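Local coordinates for protein ofchtiv-allosamidin (Ostrinia furnacalis, PDB 6JMB) that probably hydrolyses chitin as a group IV insect chitinase of glycoside hydrolase family 18, and is captured here in complex with the inhibitor allosamidin, at residues A[147-151]-A[181-186]; A[245-249]-A[327-333]; A[253-259]-A[315-319]; A[290-294]-A[354-358]; A[307-311]-A[321-326]. One frame throughout, in Å; residues are numbered along the deposited sequence.

In the fold
The five contacts are spread over a family 18 TIM barrel and the region inserted between its last two strands, 243-256 and 341-345. Interaction 1 comes first in the chain, on outer barrel helices, its centre about 26 Å from that of interaction 2 and about 34 to 43 Å from the others. Interaction 2 joins strand 243-256 to helix 324-336. Within its span of sequence lie interaction 3, continuing the same strand, and interaction 5, using the same helix, its centre about 9 Å from that of interaction 2. Interaction 4, a surface disulfide centred about 15 Å from interaction 5, crosses interactions 2 and 3 in sequence. A shared strand, a shared helix and a disulfide thus tie the insertion to the barrel.

Interaction 1: A[147-151]-A[181-186]; sequences LKELR and VAKYVD
Arg151 grips the backbone oxygen of Tyr184 with two donors, NE at 2.8 Å and NH2 at 3.1 Å from Tyr184 O. Bends at chi2 and chi3 (both near 60°) fold the arginine chain back over the end of the other helix. The oxygen lies in the guanidinium plane, while both donors reach it from one face of its carbonyl, tilted about 30° from the plane. Arg151 NH2 also makes a salt bridge to Asp186 OD2 at 2.8 Å, nearly straight (162° at the hydrogen), arriving from above the carboxylate. A water accepts from Arg151 NH1 and donates to Asp186 OD1. Lys148 CB stands over the Tyr184 ring face, 3.6 Å from the centroid, and the extended lysine chain runs on past the hydroxyl. Deeper in, Leu147 CD1 meets Val181 CG1 at 4.0 Å. In the second shell, Asp155 pairs with Arg151 NH1, and Leu161 N donates to Asp186 OD2. A leucine in place of Arg151 would probably leave Tyr184 O without both donors and the Asp186 carboxylate without its charged mate. Two carboxylates probably balance the guanidinium charge, and its edge joins helix 138-154 to the end of helix 178-184 and, through Asp186, to the loop before strand 187-190.

Interaction 2: A[245-249]-A[327-333]; sequences MGVPF and MTAKVEY
Val247 and Met327 pack together toward the Phe249 end of an apolar contact: the sulfur lies against the valine, Met327 SD 3.6 Å from Val247 CG2, and the methyl goes on to Phe249, with Met327 CE 3.9 Å from CE1 of that ring. Bends at chi2 and chi3 (59° and 66°) curl the Met327 chain so that its end reaches both residues. The aliphatic part of Lys330 comes next, between this pair and Met245 with Tyr333; it slides past Val247 in the opposite direction, with Lys330 CD 3.9 Å from Val247 CG1. A Met-aromatic contact closes the far end, where Met245 SD approaches the Tyr333 ring obliquely, 3.9 Å from CD1. Met245 CE meanwhile rests 3.4 Å from Lys330 O. Polar ends are served from outside: Lys330 NZ by Asp322, and Tyr333 OH by Asn227 and Gln231. Between the two segments themselves the evidence is of packing alone, with every touching residue buried. The axes of segments 245-248 and 327-333 are antiparallel (178°), 10.0 Å apart at closest approach, as expected for a TIM barrel in which an outer helix covers an inner parallel strand. Val247 is bonded through its backbone to Trp345, which lines the allosamizoline pocket.

Interaction 3: A[253-259]-A[315-319]; sequences TFQLSDP and DYNWV
Phe254 and Trp318 form a hydrogen-bonded pair in an antiparallel beta ladder, flanked by the non-hydrogen-bonded pairs Thr253 with Val319 and Gln255 with Asn317. Here the far end of strand 243-256 leaves the barrel and joins strand 317-320, consistent with the insertion between the seventh and eighth barrel strands known in family 18 chitinases. The backbone evidence is three bonds. Phe254 N donates to Trp318 O at 2.8 Å, Trp318 N returns to Phe254 O at 3.1 Å, and the ladder closes with Leu256 N to Tyr316 O, also 2.8 Å and nearly straight at 172°.

Among the aromatic contacts, Trp318 turns the edge of its six-membered ring toward the face of Phe254 in an offset edge-to-face arrangement, the planes at 84° and the centroids 5.4 Å apart. The Trp318 CG atom lies anti to the backbone N (chi1 -168°), which swings the indole alongside Phe254, and Asn262 O receives its NE1. Beyond the ladder, past Leu256 and Tyr316, Pro259 CG sits over the Tyr316 ring 3.5 Å from its centroid, a CH-pi contact, while Leu256 O approaches that ring at its edge.

Apolar packing fills in both faces: Leu256 CG meets Trp318 CB at 3.8 Å, and on the face of Thr253 and Val319 their methyls lie side by side. Two waters complete the contact. One donates to Phe254 O and Asn317 OD1; the other joins the backbones of Pro259 and Asp315, donating to Pro259 O and, at 2.8 Å, to Asp315 O.

Interaction 4: A[290-294]-A[354-358]; sequences CYILQ and GLCGE
Gln294 NE2 donates to Leu355 O at 3.2 Å, with an angle of 150° at the hydrogen; the acceptor lies close to the amide plane of Gln294, and the donor is tilted somewhat from the carbonyl plane of Leu355. The glutamine chain is fully extended from the helix, with CG anti to the backbone N (chi1 178°), which carries the amide over to the loop. Its other atom, Gln294 OE1, comes to rest 3.4 Å from Cys356 CA, so the two ends of one amide meet neighbouring residues of the loop.

A covalent bond lies beside it. Cys290 SG and Cys356 SG are joined at 2.0 Å in a disulfide whose chi3 of 83° is close to the relaxed right angle, with a right-handed sense. The beta carbons are held 3.8 Å apart, from Cys290 CB to Cys356 CB. The disulfide staples helix 286-295 of the inserted region to the loop that runs from barrel strand 341-345 to helix 362-373. Where it lands, the loop makes a type I beta turn from Gly354 to Gly357, and Asp351 receives hydrogen bonds from Leu355 N and Cys356 N, one on each carboxylate oxygen. Gly357 suits its place: with its positive phi, a beta carbon there would run into the carbonyl oxygen of Cys356.

Around the sulfurs the packing is light and close to the surface. Tyr291 CB lies 4.2 Å from Cys356 SG, and the ring of the same tyrosine approaches Leu355 obliquely, its CD1 4.4 Å from Leu355 CB. Leu355 also touches Leu20, while Leu293, farther round the helix, packs on Trp299 and Phe321.

Interaction 5: A[307-311]-A[321-326]; sequences AKVPY and FDNVES
Pro310 packs on the capping box that opens helix 324-336, with Asn323 at the N-cap, and on the Phe321 ring just before it. In the box, Ser326 N donates to Asn323 OD1 at 2.9 Å, nearly in line with the side-chain carbonyl, and Asn323 N donates to Ser326 OG, also 2.9 Å. The Ser326 hydroxyl in turn gives its proton to Asp322 OD1 at 2.6 Å, on the anti side, an oxygen it shares with a lysine charge. Against this bonded frame the proline ring is wedged: Pro310 CD is 3.7 Å from Ser326 CB, and Pro310 CG lies 3.7 Å from Asn323 ND2. The ring also stands over the Phe321 face, with CG 3.8 Å from the centroid and 11° off the normal, a CH-pi contact. Phe321 CG takes the crowded position between N and carbonyl carbon (chi1 67°), which holds the ring beneath the proline. An alanine in place of Phe321 would probably open a gap under Pro310 and take away the surface on which Leu293 and Phe289 also pack. A water donating to Lys308 O and Ser326 O bridges the backbones farther along. Lys308 and Val309 form a G1 beta bulge opposite Asp304, at the start of strand 309-314, where it begins to pair antiparallel with strand 300-304; the contact thus sets this hairpin against the first turn of helix 324-336, which strand 317-320 precedes.

Interaction 1: A[147-151]-A[181-186]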
# COMPACT_ATOMS: atom_id res chain seq x y z
N LEU A 147 -0.30 13.45 -14.98
CA LEU A 147 0.93 12.67 -15.01
C LEU A 147 1.83 13.08 -16.16
O LEU A 147 3.06 13.17 -16.01
CB LEU A 147 0.60 11.18 -15.09
CG LEU A 147 -0.14 10.59 -13.89
CD1 LEU A 147 -0.54 9.14 -14.18
CD2 LEU A 147 0.70 10.68 -12.62
N LYS A 148 1.25 13.32 -17.34
CA LYS A 148 2.03 13.78 -18.49
C LYS A 148 2.77 15.08 -18.16
O LYS A 148 3.97 15.22 -18.45
CB LYS A 148 1.11 13.99 -19.68
CG LYS A 148 1.79 14.56 -20.91
CD LYS A 148 0.78 14.84 -22.01
CE LYS A 148 1.45 15.36 -23.27
NZ LYS A 148 0.45 15.88 -24.25
N GLU A 149 2.07 16.03 -17.54
CA GLU A 149 2.67 17.33 -17.26
C GLU A 149 3.70 17.25 -16.14
O GLU A 149 4.73 17.93 -16.18
CB GLU A 149 1.57 18.35 -16.96
CG GLU A 149 0.67 18.60 -18.19
CD GLU A 149 -0.47 19.55 -17.93
OE1 GLU A 149 -0.64 19.99 -16.78
OE2 GLU A 149 -1.21 19.87 -18.89
N LEU A 150 3.46 16.40 -15.13
CA LEU A 150 4.47 16.16 -14.11
C LEU A 150 5.74 15.57 -14.73
O LEU A 150 6.85 16.02 -14.43
CB LEU A 150 3.93 15.22 -13.03
CG LEU A 150 3.01 15.84 -11.98
CD1 LEU A 150 2.13 14.78 -11.34
CD2 LEU A 150 3.82 16.58 -10.90
N ARG A 151 5.58 14.58 -15.60
CA ARG A 151 6.74 13.97 -16.24
C ARG A 151 7.54 14.99 -17.03
O ARG A 151 8.77 15.02 -16.94
CB ARG A 151 6.29 12.82 -17.14
CG ARG A 151 7.38 12.31 -18.09
CD ARG A 151 8.60 11.82 -17.33
NE ARG A 151 8.26 10.73 -16.42
CZ ARG A 151 9.11 10.17 -15.57
NH1 ARG A 151 10.37 10.60 -15.49
NH2 ARG A 151 8.70 9.18 -14.79
N VAL A 181 -1.54 5.97 -18.12
CA VAL A 181 -0.94 6.05 -16.80
C VAL A 181 0.46 5.44 -16.81
O VAL A 181 1.43 6.05 -16.34
CB VAL A 181 -1.85 5.37 -15.75
CG1 VAL A 181 -1.12 5.23 -14.41
CG2 VAL A 181 -3.14 6.16 -15.59
N ALA A 182 0.60 4.25 -17.40
CA ALA A 182 1.90 3.58 -17.43
C ALA A 182 2.93 4.38 -18.20
O ALA A 182 4.12 4.40 -17.83
CB ALA A 182 1.76 2.18 -18.03
N LYS A 183 2.51 5.09 -19.26
CA LYS A 183 3.44 5.75 -20.17
C LYS A 183 4.34 6.74 -19.46
O LYS A 183 5.53 6.85 -19.78
CB LYS A 183 2.64 6.45 -21.27
CG LYS A 183 3.45 7.32 -22.21
CD LYS A 183 2.57 7.75 -23.38
CE LYS A 183 3.35 8.51 -24.43
NZ LYS A 183 2.45 8.98 -25.52
N TYR A 184 3.80 7.47 -18.48
CA TYR A 184 4.47 8.62 -17.88
C TYR A 184 5.17 8.31 -16.58
O TYR A 184 5.91 9.16 -16.08
CB TYR A 184 3.44 9.72 -17.62
CG TYR A 184 2.82 10.20 -18.89
CD1 TYR A 184 3.60 10.74 -19.89
CD2 TYR A 184 1.46 10.06 -19.11
CE1 TYR A 184 3.04 11.17 -21.06
CE2 TYR A 184 0.89 10.48 -20.29
CZ TYR A 184 1.69 11.03 -21.26
OH TYR A 184 1.15 11.47 -22.45
N VAL A 185 4.96 7.13 -16.01
CA VAL A 185 5.47 6.83 -14.68
C VAL A 185 6.66 5.89 -14.77
O VAL A 185 6.81 5.13 -15.74
CB VAL A 185 4.38 6.26 -13.74
CG1 VAL A 185 3.23 7.25 -13.60
CG2 VAL A 185 3.87 4.91 -14.26
N ASP A 186 7.52 5.96 -13.76
CA ASP A 186 8.60 4.99 -13.64
C ASP A 186 8.06 3.61 -13.30
O ASP A 186 8.58 2.60 -13.79
CB ASP A 186 9.60 5.48 -12.61
CG ASP A 186 10.36 6.69 -13.09
OD1 ASP A 186 11.31 6.51 -13.89
OD2 ASP A 186 9.99 7.82 -12.73
O HOH W 1 12.48 8.67 -14.55

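Interaction 2: A[245-249]-A[327-333]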
# COMPACT_ATOMS: atom_id res chain seq x y z
N MET A 245 4.02 -5.07 -7.37
CA MET A 245 2.88 -5.72 -6.74
C MET A 245 2.84 -5.39 -5.26
O MET A 245 3.79 -5.67 -4.53
CB MET A 245 2.97 -7.23 -6.94
CG MET A 245 1.68 -7.94 -6.59
SD MET A 245 1.84 -9.74 -6.67
CE MET A 245 2.45 -10.08 -5.02
N GLY A 246 1.72 -4.82 -4.81
CA GLY A 246 1.59 -4.47 -3.41
C GLY A 246 1.35 -5.68 -2.52
O GLY A 246 0.70 -6.66 -2.92
N VAL A 247 1.89 -5.61 -1.31
CA VAL A 247 1.61 -6.58 -0.25
C VAL A 247 1.37 -5.83 1.05
O VAL A 247 1.90 -4.74 1.28
CB VAL A 247 2.77 -7.59 -0.06
CG1 VAL A 247 3.02 -8.37 -1.34
CG2 VAL A 247 4.05 -6.87 0.40
N PRO A 248 0.54 -6.41 1.93
CA PRO A 248 0.22 -5.73 3.20
C PRO A 248 1.04 -6.23 4.38
O PRO A 248 1.25 -7.43 4.52
CB PRO A 248 -1.26 -6.09 3.39
CG PRO A 248 -1.34 -7.50 2.84
CD PRO A 248 -0.33 -7.58 1.70
N PHE A 249 1.47 -5.31 5.24
CA PHE A 249 2.09 -5.65 6.51
C PHE A 249 1.11 -5.51 7.67
O PHE A 249 1.51 -5.32 8.82
CB PHE A 249 3.33 -4.78 6.77
CG PHE A 249 4.56 -5.18 6.01
CD1 PHE A 249 4.52 -6.03 4.91
CD2 PHE A 249 5.79 -4.70 6.43
CE1 PHE A 249 5.69 -6.38 4.23
CE2 PHE A 249 6.96 -5.05 5.76
CZ PHE A 249 6.91 -5.89 4.66
N MET A 327 3.72 -14.34 2.59
CA MET A 327 4.56 -13.38 1.88
C MET A 327 5.46 -14.08 0.87
O MET A 327 5.64 -13.60 -0.25
CB MET A 327 5.40 -12.59 2.89
CG MET A 327 6.01 -11.30 2.36
SD MET A 327 4.76 -10.15 1.76
CE MET A 327 3.89 -9.72 3.26
N THR A 328 6.01 -15.24 1.25
CA THR A 328 6.83 -16.02 0.33
C THR A 328 6.03 -16.41 -0.91
O THR A 328 6.51 -16.25 -2.05
CB THR A 328 7.37 -17.26 1.04
OG1 THR A 328 8.24 -16.85 2.11
CG2 THR A 328 8.19 -18.13 0.06
N ALA A 329 4.80 -16.89 -0.72
CA ALA A 329 3.96 -17.25 -1.86
C ALA A 329 3.69 -16.04 -2.75
O ALA A 329 3.67 -16.16 -3.98
CB ALA A 329 2.65 -17.88 -1.37
N LYS A 330 3.47 -14.87 -2.15
CA LYS A 330 3.21 -13.67 -2.93
C LYS A 330 4.42 -13.28 -3.77
O LYS A 330 4.27 -12.93 -4.95
CB LYS A 330 2.81 -12.53 -1.99
CG LYS A 330 1.34 -12.56 -1.56
CD LYS A 330 1.06 -11.62 -0.39
CE LYS A 330 -0.44 -11.45 -0.14
NZ LYS A 330 -1.07 -12.70 0.39
N VAL A 331 5.62 -13.33 -3.19
CA VAL A 331 6.79 -12.92 -3.95
C VAL A 331 7.14 -13.95 -5.02
O VAL A 331 7.58 -13.60 -6.12
CB VAL A 331 7.97 -12.60 -3.01
CG1 VAL A 331 9.16 -12.09 -3.81
CG2 VAL A 331 7.55 -11.56 -1.99
N GLU A 332 6.91 -15.23 -4.73
CA GLU A 332 7.09 -16.26 -5.75
C GLU A 332 6.15 -16.04 -6.93
O GLU A 332 6.54 -16.21 -8.09
CB GLU A 332 6.93 -17.65 -5.13
CG GLU A 332 8.13 -18.04 -4.27
CD GLU A 332 7.93 -19.31 -3.47
OE1 GLU A 332 6.78 -19.79 -3.37
OE2 GLU A 332 8.94 -19.82 -2.94
N TYR A 333 4.91 -15.65 -6.64
CA TYR A 333 3.97 -15.30 -7.71
C TYR A 333 4.50 -14.14 -8.54
O TYR A 333 4.48 -14.19 -9.78
CB TYR A 333 2.60 -14.96 -7.09
CG TYR A 333 1.59 -14.50 -8.11
CD1 TYR A 333 1.49 -13.16 -8.46
CD2 TYR A 333 0.76 -15.40 -8.75
CE1 TYR A 333 0.58 -12.73 -9.41
CE2 TYR A 333 -0.16 -14.98 -9.70
CZ TYR A 333 -0.24 -13.64 -10.02
OH TYR A 333 -1.13 -13.20 -10.97

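Interaction 3: A[253-259]-A[315-319]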
# COMPACT_ATOMS: atom_id res chain seq x y z
N THR A 253 -9.72 -7.22 10.65
CA THR A 253 -10.34 -7.93 11.76
C THR A 253 -11.85 -7.77 11.72
O THR A 253 -12.38 -6.72 11.34
CB THR A 253 -9.79 -7.46 13.12
OG1 THR A 253 -10.33 -6.17 13.43
CG2 THR A 253 -8.26 -7.39 13.12
N PHE A 254 -12.53 -8.84 12.15
CA PHE A 254 -13.98 -8.97 12.03
C PHE A 254 -14.55 -9.51 13.33
O PHE A 254 -13.86 -10.19 14.10
CB PHE A 254 -14.35 -9.99 10.94
CG PHE A 254 -13.88 -9.66 9.56
CD1 PHE A 254 -12.55 -9.80 9.20
CD2 PHE A 254 -14.80 -9.26 8.58
CE1 PHE A 254 -12.13 -9.51 7.90
CE2 PHE A 254 -14.38 -8.98 7.29
CZ PHE A 254 -13.05 -9.11 6.95
N GLN A 255 -15.83 -9.21 13.56
CA GLN A 255 -16.64 -9.83 14.61
C GLN A 255 -17.57 -10.81 13.91
O GLN A 255 -18.44 -10.41 13.14
CB GLN A 255 -17.46 -8.76 15.33
CG GLN A 255 -18.37 -9.31 16.42
CD GLN A 255 -19.35 -8.28 16.95
OE1 GLN A 255 -19.74 -7.34 16.25
NE2 GLN A 255 -19.77 -8.45 18.20
N LEU A 256 -17.38 -12.10 14.17
CA LEU A 256 -18.23 -13.11 13.55
C LEU A 256 -19.68 -12.97 14.01
O LEU A 256 -19.96 -12.58 15.14
CB LEU A 256 -17.74 -14.51 13.93
CG LEU A 256 -16.40 -14.92 13.32
CD1 LEU A 256 -15.87 -16.18 14.01
CD2 LEU A 256 -16.55 -15.14 11.82
N SER A 257 -20.61 -13.28 13.10
CA SER A 257 -22.01 -13.36 13.49
C SER A 257 -22.26 -14.55 14.41
O SER A 257 -23.03 -14.44 15.37
CB SER A 257 -22.90 -13.44 12.26
OG SER A 257 -22.77 -12.28 11.46
N ASP A 258 -21.61 -15.68 14.13
CA ASP A 258 -21.72 -16.90 14.92
C ASP A 258 -20.32 -17.48 15.04
O ASP A 258 -19.74 -17.89 14.03
CB ASP A 258 -22.66 -17.89 14.22
CG ASP A 258 -22.94 -19.14 15.05
OD1 ASP A 258 -22.08 -19.55 15.85
OD2 ASP A 258 -24.02 -19.74 14.86
N PRO A 259 -19.74 -17.51 16.24
CA PRO A 259 -18.36 -18.01 16.39
C PRO A 259 -18.15 -19.43 15.91
O PRO A 259 -17.01 -19.79 15.61
CB PRO A 259 -18.09 -17.87 17.90
CG PRO A 259 -19.01 -16.76 18.33
CD PRO A 259 -20.26 -16.92 17.49
N ASP A 315 -13.20 -17.25 19.44
CA ASP A 315 -14.56 -16.85 19.75
C ASP A 315 -15.09 -15.91 18.67
O ASP A 315 -15.12 -16.29 17.49
CB ASP A 315 -14.66 -16.26 21.15
CG ASP A 315 -14.31 -17.26 22.23
OD1 ASP A 315 -14.62 -18.45 22.05
OD2 ASP A 315 -13.74 -16.84 23.26
N TYR A 316 -15.48 -14.69 19.03
CA TYR A 316 -16.05 -13.78 18.03
C TYR A 316 -15.00 -13.20 17.08
O TYR A 316 -15.38 -12.68 16.02
CB TYR A 316 -16.85 -12.67 18.71
CG TYR A 316 -18.25 -13.10 19.08
CD1 TYR A 316 -19.26 -13.08 18.14
CD2 TYR A 316 -18.55 -13.56 20.35
CE1 TYR A 316 -20.54 -13.48 18.44
CE2 TYR A 316 -19.83 -13.98 20.68
CZ TYR A 316 -20.82 -13.93 19.71
OH TYR A 316 -22.11 -14.33 20.00
N ASN A 317 -13.72 -13.27 17.41
CA ASN A 317 -12.69 -12.64 16.59
C ASN A 317 -12.36 -13.50 15.38
O ASN A 317 -12.13 -14.70 15.51
CB ASN A 317 -11.41 -12.48 17.39
CG ASN A 317 -11.58 -11.59 18.57
OD1 ASN A 317 -11.72 -10.38 18.43
ND2 ASN A 317 -11.58 -12.19 19.76
N TRP A 318 -12.28 -12.86 14.21
CA TRP A 318 -11.76 -13.50 13.01
C TRP A 318 -10.84 -12.49 12.34
O TRP A 318 -11.23 -11.34 12.11
CB TRP A 318 -12.91 -13.89 12.08
CG TRP A 318 -12.55 -14.79 10.96
CD1 TRP A 318 -12.74 -16.15 10.89
CD2 TRP A 318 -11.98 -14.41 9.70
NE1 TRP A 318 -12.31 -16.63 9.68
CE2 TRP A 318 -11.84 -15.58 8.93
CE3 TRP A 318 -11.56 -13.19 9.15
CZ2 TRP A 318 -11.29 -15.57 7.64
CZ3 TRP A 318 -11.03 -13.18 7.87
CH2 TRP A 318 -10.90 -14.36 7.13
N VAL A 319 -9.61 -12.91 12.04
CA VAL A 319 -8.57 -12.00 11.56
C VAL A 319 -7.93 -12.59 10.31
O VAL A 319 -7.48 -13.74 10.32
CB VAL A 319 -7.50 -11.78 12.65
CG1 VAL A 319 -6.37 -10.89 12.12
CG2 VAL A 319 -8.11 -11.16 13.89
O HOH W 2 -11.45 -9.52 15.71
O HOH W 3 -14.59 -18.77 16.41

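Interaction 4: A[290-294]-A[354-358]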
# COMPACT_ATOMS: atom_id res chain seq x y z
N CYS A 290 1.18 -10.77 15.31
CA CYS A 290 2.10 -11.87 15.59
C CYS A 290 2.37 -11.97 17.08
O CYS A 290 2.47 -13.08 17.63
CB CYS A 290 3.38 -11.74 14.77
SG CYS A 290 4.62 -10.50 15.25
N TYR A 291 2.46 -10.83 17.77
CA TYR A 291 2.67 -10.86 19.21
C TYR A 291 1.45 -11.42 19.93
O TYR A 291 1.59 -12.26 20.83
CB TYR A 291 3.00 -9.46 19.71
CG TYR A 291 3.35 -9.42 21.17
CD1 TYR A 291 4.60 -9.84 21.61
CD2 TYR A 291 2.44 -8.97 22.11
CE1 TYR A 291 4.93 -9.81 22.96
CE2 TYR A 291 2.75 -8.94 23.45
CZ TYR A 291 4.00 -9.36 23.87
OH TYR A 291 4.31 -9.33 25.21
N ILE A 292 0.25 -10.98 19.54
CA ILE A 292 -0.99 -11.51 20.11
C ILE A 292 -1.04 -13.03 19.96
O ILE A 292 -1.35 -13.75 20.92
CB ILE A 292 -2.20 -10.81 19.47
CG1 ILE A 292 -2.38 -9.42 20.10
CG2 ILE A 292 -3.46 -11.65 19.62
CD1 ILE A 292 -3.28 -8.48 19.31
N LEU A 293 -0.73 -13.54 18.77
CA LEU A 293 -0.77 -14.99 18.55
C LEU A 293 0.27 -15.70 19.41
O LEU A 293 0.01 -16.78 19.94
CB LEU A 293 -0.52 -15.30 17.07
CG LEU A 293 -1.63 -14.90 16.11
CD1 LEU A 293 -1.18 -15.21 14.69
CD2 LEU A 293 -2.92 -15.63 16.46
N GLN A 294 1.46 -15.12 19.53
CA GLN A 294 2.51 -15.72 20.34
C GLN A 294 2.13 -15.78 21.81
O GLN A 294 2.50 -16.72 22.51
CB GLN A 294 3.79 -14.92 20.14
CG GLN A 294 4.98 -15.38 20.94
CD GLN A 294 6.18 -14.50 20.70
OE1 GLN A 294 7.01 -14.79 19.84
NE2 GLN A 294 6.27 -13.39 21.43
N GLY A 354 11.54 -7.53 16.18
CA GLY A 354 11.82 -8.95 16.25
C GLY A 354 11.24 -9.64 17.46
O GLY A 354 11.79 -10.65 17.92
N LEU A 355 10.11 -9.15 17.97
CA LEU A 355 9.52 -9.71 19.18
C LEU A 355 8.87 -11.06 18.94
O LEU A 355 8.59 -11.78 19.91
CB LEU A 355 8.49 -8.74 19.76
CG LEU A 355 9.01 -7.35 20.09
CD1 LEU A 355 7.90 -6.48 20.67
CD2 LEU A 355 10.19 -7.43 21.05
N CYS A 356 8.62 -11.43 17.69
CA CYS A 356 7.89 -12.65 17.37
C CYS A 356 8.79 -13.82 16.99
O CYS A 356 8.29 -14.86 16.55
CB CYS A 356 6.84 -12.38 16.29
SG CYS A 356 5.56 -11.25 16.90
N GLY A 357 10.11 -13.68 17.15
CA GLY A 357 11.01 -14.81 17.10
C GLY A 357 11.58 -15.18 15.74
O GLY A 357 12.30 -16.18 15.65
N GLU A 358 11.27 -14.42 14.69
CA GLU A 358 11.78 -14.70 13.35
C GLU A 358 12.76 -13.64 12.88
O GLU A 358 12.94 -13.44 11.67
CB GLU A 358 10.64 -14.88 12.35
CG GLU A 358 9.77 -16.11 12.60
CD GLU A 358 8.76 -16.34 11.50
OE1 GLU A 358 8.94 -17.29 10.71
OE2 GLU A 358 7.79 -15.56 11.41

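Interaction 5: A[307-311]-A[321-326]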
# COMPACT_ATOMS: atom_id res chain seq x y z
N ALA A 307 -6.50 -19.79 -1.25
CA ALA A 307 -6.05 -18.41 -1.36
C ALA A 307 -4.59 -18.22 -0.98
O ALA A 307 -4.02 -17.16 -1.29
CB ALA A 307 -6.93 -17.51 -0.48
N LYS A 308 -3.98 -19.20 -0.31
CA LYS A 308 -2.56 -19.17 0.08
C LYS A 308 -2.27 -18.11 1.15
O LYS A 308 -1.22 -17.47 1.13
CB LYS A 308 -1.61 -19.03 -1.11
CG LYS A 308 -1.99 -19.87 -2.33
CD LYS A 308 -2.01 -21.35 -2.01
CE LYS A 308 -2.45 -22.14 -3.23
NZ LYS A 308 -2.50 -23.60 -2.94
N VAL A 309 -3.20 -17.94 2.09
CA VAL A 309 -3.04 -16.96 3.17
C VAL A 309 -3.58 -17.54 4.46
O VAL A 309 -4.47 -18.39 4.46
CB VAL A 309 -3.78 -15.64 2.86
CG1 VAL A 309 -3.08 -14.86 1.76
CG2 VAL A 309 -5.24 -15.91 2.51
N PRO A 310 -3.04 -17.07 5.58
CA PRO A 310 -3.53 -17.53 6.89
C PRO A 310 -4.67 -16.66 7.40
O PRO A 310 -4.86 -15.51 7.00
CB PRO A 310 -2.30 -17.32 7.78
CG PRO A 310 -1.70 -16.06 7.23
CD PRO A 310 -1.89 -16.16 5.72
N TYR A 311 -5.42 -17.24 8.32
CA TYR A 311 -6.41 -16.49 9.08
C TYR A 311 -6.48 -17.10 10.47
O TYR A 311 -6.02 -18.23 10.69
CB TYR A 311 -7.78 -16.47 8.38
CG TYR A 311 -8.41 -17.84 8.19
CD1 TYR A 311 -7.99 -18.68 7.16
CD2 TYR A 311 -9.41 -18.29 9.04
CE1 TYR A 311 -8.56 -19.93 6.98
CE2 TYR A 311 -9.98 -19.54 8.87
CZ TYR A 311 -9.56 -20.35 7.84
OH TYR A 311 -10.13 -21.59 7.68
N PHE A 321 -4.67 -12.09 7.91
CA PHE A 321 -3.36 -11.46 7.99
C PHE A 321 -2.42 -12.13 6.99
O PHE A 321 -2.80 -13.06 6.27
CB PHE A 321 -2.80 -11.47 9.42
CG PHE A 321 -2.46 -12.85 9.94
CD1 PHE A 321 -3.46 -13.76 10.27
CD2 PHE A 321 -1.14 -13.21 10.14
CE1 PHE A 321 -3.13 -15.01 10.76
CE2 PHE A 321 -0.81 -14.46 10.64
CZ PHE A 321 -1.81 -15.37 10.95
N ASP A 322 -1.19 -11.62 6.92
CA ASP A 322 -0.15 -12.22 6.10
C ASP A 322 1.08 -12.44 6.96
O ASP A 322 1.43 -11.60 7.79
CB ASP A 322 0.15 -11.35 4.88
CG ASP A 322 -0.77 -11.65 3.71
OD1 ASP A 322 -0.47 -12.62 2.97
OD2 ASP A 322 -1.80 -10.96 3.54
N ASN A 323 1.73 -13.59 6.76
CA ASN A 323 2.90 -13.99 7.54
C ASN A 323 4.06 -14.29 6.60
O ASN A 323 3.99 -14.03 5.40
CB ASN A 323 2.55 -15.15 8.48
CG ASN A 323 2.04 -16.38 7.75
OD1 ASN A 323 2.15 -16.49 6.52
ND2 ASN A 323 1.50 -17.33 8.51
N VAL A 324 5.14 -14.85 7.15
CA VAL A 324 6.32 -15.13 6.32
C VAL A 324 5.97 -16.10 5.20
O VAL A 324 6.39 -15.92 4.05
CB VAL A 324 7.48 -15.62 7.19
CG1 VAL A 324 8.56 -16.32 6.34
CG2 VAL A 324 8.07 -14.47 8.00
N GLU A 325 5.18 -17.13 5.51
CA GLU A 325 4.83 -18.13 4.52
C GLU A 325 3.97 -17.55 3.40
O GLU A 325 4.20 -17.82 2.22
CB GLU A 325 4.15 -19.32 5.21
CG GLU A 325 4.96 -19.87 6.39
CD GLU A 325 4.49 -19.34 7.75
OE1 GLU A 325 4.85 -18.20 8.14
OE2 GLU A 325 3.77 -20.09 8.44
N SER A 326 2.96 -16.74 3.75
CA SER A 326 2.12 -16.18 2.70
C SER A 326 2.84 -15.09 1.93
O SER A 326 2.62 -14.94 0.72
CB SER A 326 0.79 -15.67 3.28
OG SER A 326 0.97 -14.51 4.09
O HOH W 4 -0.05 -15.34 -0.27